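Local coordinates for extracellular solute-binding protein, family 1 (Trichodesmium erythraeum IMS101, PDB 6G7N) that binds ferric iron and probably delivers it, as an extracellular solute-binding protein, to an ABC transporter for uptake, at residues S50-L63 with N232-K245. Sequence-based numbering, arbitrary orientation. Where two conformers were deposited one is given.
Sequences SPADVFMTVDAGRL and NISGGGVVKNAPNK
N232 reaches across to the start of helix 60-68, its CG anti to the backbone N (chi1 -154°). CB leads to the amide carbon CG, beyond which OD1 accepts from A60 N at 2.9 Å in a nearly straight bond while also taking the N-H of I233; ND2 sits 2.9 Å from D59 OD1, a weak bond, the carboxylate and amide planes lying 70° apart. D59 is the N-cap: OD1 also takes G61 N on its anti lone pair and bonds S144 of helix 140-167. An alanine in place of N232 would probably leave A60 N and I233 N without the side-chain oxygen they share. Beyond this end, strands 54-58 and 232-239 run antiparallel in the sheet of a periplasmic-binding-protein fold, F55 and T57 forming hydrogen-bonded pairs with G237 and G235. V58 touches the bound D-alanine. G236 has no CB; one there would clash with F55 O and M56 CG. L63 lays CD1 3.7 Å from I233 CD1 and CD2 3.9 Å from G235 O. At the far end V239 CG2 lies against F55 CB, and D53 OD1 accepts N244 N at 2.8 Å on its syn side, 23° out of the carboxylate plane, while OD2 takes the backbone N of N4.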
loop_
_atom_site.group_PDB
_atom_site.type_symbol
_atom_site.label_atom_id
_atom_site.label_comp_id
_atom_site.label_asym_id
_atom_site.label_seq_id
_atom_site.Cartn_x
_atom_site.Cartn_y
_atom_site.Cartn_z
ATOM N N SER A 50 10.573 25.269 4.195
ATOM C CA SER A 50 10.001 24.431 3.138
ATOM C C SER A 50 8.738 25.047 2.511
ATOM O O SER A 50 7.818 25.458 3.236
ATOM C CB SER A 50 9.622 23.057 3.661
ATOM O OG SER A 50 9.178 22.244 2.579
ATOM N N PRO A 51 8.655 25.060 1.172
ATOM C CA PRO A 51 7.399 25.479 0.535
ATOM C C PRO A 51 6.329 24.380 0.502
ATOM O O PRO A 51 5.220 24.654 0.077
ATOM C CB PRO A 51 7.809 25.834 -0.900
ATOM C CG PRO A 51 9.089 25.102 -1.125
ATOM C CD PRO A 51 9.743 24.840 0.197
ATOM N N ALA A 52 6.647 23.164 0.931
ATOM C CA ALA A 52 5.698 22.064 0.786
ATOM C C ALA A 52 4.400 22.333 1.546
ATOM O O ALA A 52 4.398 22.727 2.714
ATOM C CB ALA A 52 6.324 20.754 1.250
ATOM N N ASP A 53 3.279 22.072 0.870
ATOM C CA ASP A 53 1.939 22.177 1.468
ATOM C C ASP A 53 1.331 20.817 1.783
ATOM O O ASP A 53 0.711 20.626 2.829
ATOM C CB ASP A 53 0.982 22.911 0.528
ATOM C CG ASP A 53 1.258 24.399 0.449
ATOM O OD1 ASP A 53 1.197 25.058 1.523
ATOM O OD2 ASP A 53 1.482 24.911 -0.677
ATOM N N VAL A 54 1.433 19.898 0.826
ATOM C CA VAL A 54 0.882 18.531 0.951
ATOM C C VAL A 54 1.995 17.550 0.643
ATOM O O VAL A 54 2.761 17.753 -0.313
ATOM C CB VAL A 54 -0.288 18.318 -0.027
ATOM C CG1 VAL A 54 -0.791 16.881 0.017
ATOM C CG2 VAL A 54 -1.415 19.284 0.267
ATOM N N PHE A 55 2.078 16.490 1.439
ATOM C CA PHE A 55 3.016 15.368 1.209
ATOM C C PHE A 55 2.149 14.134 0.933
ATOM O O PHE A 55 1.255 13.821 1.711
ATOM C CB PHE A 55 3.913 15.144 2.440
ATOM C CG PHE A 55 4.703 13.869 2.377
ATOM C CD1 PHE A 55 5.685 13.689 1.411
ATOM C CD2 PHE A 55 4.426 12.801 3.238
ATOM C CE1 PHE A 55 6.383 12.513 1.316
ATOM C CE2 PHE A 55 5.166 11.635 3.159
ATOM C CZ PHE A 55 6.140 11.494 2.200
ATOM N N MET A 56 2.458 13.438 -0.164
ATOM C CA MET A 56 1.795 12.175 -0.495
ATOM C C MET A 56 2.800 11.088 -0.814
ATOM O O MET A 56 3.833 11.331 -1.463
ATOM C CB MET A 56 0.841 12.318 -1.676
ATOM C CG MET A 56 -0.330 13.210 -1.380
ATOM S SD MET A 56 -1.598 13.285 -2.633
ATOM C CE MET A 56 -2.442 11.757 -2.302
ATOM N N THR A 57 2.480 9.865 -0.393
ATOM C CA THR A 57 3.345 8.715 -0.646
ATOM C C THR A 57 2.530 7.455 -0.527
ATOM O O THR A 57 1.315 7.503 -0.369
ATOM C CB THR A 57 4.588 8.746 0.269
ATOM O OG1 THR A 57 5.581 7.831 -0.202
ATOM C CG2 THR A 57 4.252 8.399 1.725
ATOM N N VAL A 58 3.192 6.298 -0.649
ATOM C CA VAL A 58 2.536 5.009 -0.409
ATOM C C VAL A 58 3.081 4.339 0.838
ATOM O O VAL A 58 4.268 4.484 1.185
ATOM C CB VAL A 58 2.542 4.011 -1.599
ATOM C CG1 VAL A 58 2.158 4.727 -2.880
ATOM C CG2 VAL A 58 3.882 3.333 -1.775
ATOM N N ASP A 59 2.159 3.617 1.470
ATOM C CA ASP A 59 2.354 2.753 2.634
ATOM C C ASP A 59 2.230 3.516 3.938
ATOM O O ASP A 59 2.954 4.491 4.155
ATOM C CB ASP A 59 3.633 1.877 2.557
ATOM C CG ASP A 59 3.472 0.591 3.314
ATOM O OD1 ASP A 59 3.363 0.656 4.554
ATOM O OD2 ASP A 59 3.390 -0.463 2.654
ATOM N N ALA A 60 1.355 3.044 4.817
ATOM C CA ALA A 60 1.233 3.670 6.119
ATOM C C ALA A 60 2.574 3.639 6.871
ATOM O O ALA A 60 2.802 4.488 7.720
ATOM C CB ALA A 60 0.151 2.971 6.924
ATOM N N GLY A 61 3.441 2.659 6.607
ATOM C CA GLY A 61 4.758 2.694 7.242
ATOM C C GLY A 61 5.562 3.935 6.893
ATOM O O GLY A 61 6.290 4.477 7.764
ATOM N N ARG A 62 5.493 4.382 5.633
ATOM C CA ARG A 62 6.204 5.616 5.219
ATOM C C ARG A 62 5.511 6.854 5.782
ATOM O O ARG A 62 6.182 7.811 6.169
ATOM C CB ARG A 62 6.323 5.781 3.691
ATOM C CG ARG A 62 7.149 4.757 2.917
ATOM C CD ARG A 62 7.582 5.268 1.537
ATOM N NE ARG A 62 8.367 4.317 0.732
ATOM C CZ ARG A 62 7.866 3.462 -0.159
ATOM N NH1 ARG A 62 8.677 2.656 -0.845
ATOM N NH2 ARG A 62 6.560 3.404 -0.377
ATOM N N LEU A 63 4.179 6.868 5.816
ATOM C CA LEU A 63 3.459 7.997 6.399
ATOM C C LEU A 63 3.789 8.134 7.886
ATOM O O LEU A 63 3.963 9.244 8.386
ATOM C CB LEU A 63 1.962 7.853 6.138
ATOM C CG LEU A 63 1.604 8.057 4.663
ATOM C CD1 LEU A 63 0.223 7.494 4.357
ATOM C CD2 LEU A 63 1.668 9.516 4.259
ATOM N N ASN A 232 -3.580 -1.749 2.903
ATOM C CA ASN A 232 -2.671 -0.621 3.155
ATOM C C ASN A 232 -3.065 0.499 2.206
ATOM O O ASN A 232 -4.018 0.337 1.424
ATOM C CB ASN A 232 -1.218 -1.116 3.028
ATOM C CG ASN A 232 -0.189 -0.318 3.824
ATOM O OD1 ASN A 232 -0.373 0.879 4.109
ATOM N ND2 ASN A 232 0.935 -0.969 4.168
ATOM N N ILE A 233 -2.375 1.647 2.294
ATOM C CA ILE A 233 -2.870 2.862 1.649
ATOM C C ILE A 233 -1.812 3.569 0.825
ATOM O O ILE A 233 -0.607 3.513 1.105
ATOM C CB ILE A 233 -3.430 3.852 2.703
ATOM C CG1 ILE A 233 -2.416 4.165 3.812
ATOM C CG2 ILE A 233 -4.724 3.319 3.277
ATOM C CD1 ILE A 233 -2.778 5.382 4.646
ATOM N N SER A 234 -2.321 4.306 -0.177
ATOM C CA SER A 234 -1.677 5.485 -0.732
ATOM C C SER A 234 -2.282 6.674 0.001
ATOM O O SER A 234 -3.500 6.736 0.133
ATOM C CB SER A 234 -1.989 5.635 -2.234
ATOM O OG SER A 234 -1.486 4.580 -3.013
ATOM N N GLY A 235 -1.474 7.594 0.503
ATOM C CA GLY A 235 -2.059 8.644 1.325
ATOM C C GLY A 235 -1.189 9.851 1.479
ATOM O O GLY A 235 -0.174 10.007 0.827
ATOM N N GLY A 236 -1.649 10.747 2.337
ATOM C CA GLY A 236 -0.924 12.000 2.530
ATOM C C GLY A 236 -1.441 12.829 3.655
ATOM O O GLY A 236 -2.405 12.485 4.337
ATOM N N GLY A 237 -0.774 13.966 3.832
ATOM C CA GLY A 237 -1.128 14.890 4.896
ATOM C C GLY A 237 -0.670 16.302 4.570
ATOM O O GLY A 237 0.018 16.540 3.568
ATOM N N VAL A 238 -1.112 17.231 5.419
ATOM C CA VAL A 238 -0.698 18.647 5.329
ATOM C C VAL A 238 0.634 18.798 6.043
ATOM O O VAL A 238 0.823 18.343 7.186
ATOM C CB VAL A 238 -1.782 19.555 5.898
ATOM C CG1 VAL A 238 -1.351 21.011 5.855
ATOM C CG2 VAL A 238 -3.073 19.376 5.107
ATOM N N VAL A 239 1.560 19.464 5.361
ATOM C CA VAL A 239 2.915 19.660 5.889
ATOM C C VAL A 239 2.940 20.692 7.021
ATOM O O VAL A 239 2.190 21.685 6.982
ATOM C CB VAL A 239 3.867 20.000 4.725
ATOM C CG1 VAL A 239 5.269 20.350 5.194
ATOM C CG2 VAL A 239 3.908 18.847 3.726
ATOM N N LYS A 240 3.831 20.483 7.995
ATOM C CA LYS A 240 3.918 21.296 9.205
ATOM C C LYS A 240 3.977 22.775 8.914
ATOM O O LYS A 240 3.239 23.554 9.539
ATOM C CB LYS A 240 5.117 20.864 10.030
ATOM C CG LYS A 240 5.296 21.682 11.306
ATOM C CD LYS A 240 6.278 21.067 12.271
ATOM C CE LYS A 240 5.614 20.061 13.188
ATOM N NZ LYS A 240 6.623 19.303 13.984
ATOM N N ASN A 241 4.806 23.184 7.973
ATOM C CA ASN A 241 4.886 24.650 7.794
ATOM C C ASN A 241 4.207 25.133 6.537
ATOM O O ASN A 241 4.554 26.175 6.026
ATOM C CB ASN A 241 6.320 25.168 7.926
ATOM C CG ASN A 241 6.959 24.777 9.247
ATOM O OD1 ASN A 241 7.834 23.884 9.293
ATOM N ND2 ASN A 241 6.512 25.405 10.333
ATOM N N ALA A 242 3.175 24.419 6.094
ATOM C CA ALA A 242 2.524 24.709 4.842
ATOM C C ALA A 242 2.276 26.203 4.658
ATOM O O ALA A 242 1.609 26.824 5.489
ATOM C CB ALA A 242 1.201 23.989 4.780
ATOM N N PRO A 243 2.777 26.779 3.556
ATOM C CA PRO A 243 2.473 28.193 3.313
ATOM C C PRO A 243 1.013 28.485 2.978
ATOM O O PRO A 243 0.547 29.607 3.172
ATOM C CB PRO A 243 3.395 28.579 2.159
ATOM C CG PRO A 243 3.920 27.335 1.591
ATOM C CD PRO A 243 3.766 26.241 2.604
ATOM N N ASN A 244 0.298 27.486 2.467
ATOM C CA ASN A 244 -1.132 27.619 2.140
ATOM C C ASN A 244 -1.896 26.468 2.780
ATOM O O ASN A 244 -2.381 25.540 2.114
ATOM C CB ASN A 244 -1.338 27.617 0.634
ATOM C CG ASN A 244 -2.742 28.017 0.240
ATOM O OD1 ASN A 244 -3.616 28.231 1.096
ATOM N ND2 ASN A 244 -2.969 28.140 -1.070
ATOM N N LYS A 245 -2.045 26.541 4.093
ATOM C CA LYS A 245 -2.741 25.507 4.849
ATOM C C LYS A 245 -4.191 25.333 4.388
ATOM O O LYS A 245 -4.661 24.208 4.218
ATOM C CB LYS A 245 -2.680 25.814 6.353
ATOM C CG LYS A 245 -3.364 24.789 7.230
ATOM C CD LYS A 245 -3.388 25.224 8.690
ATOM C CE LYS A 245 -4.118 24.206 9.539
ATOM N NZ LYS A 245 -4.011 24.505 10.991
#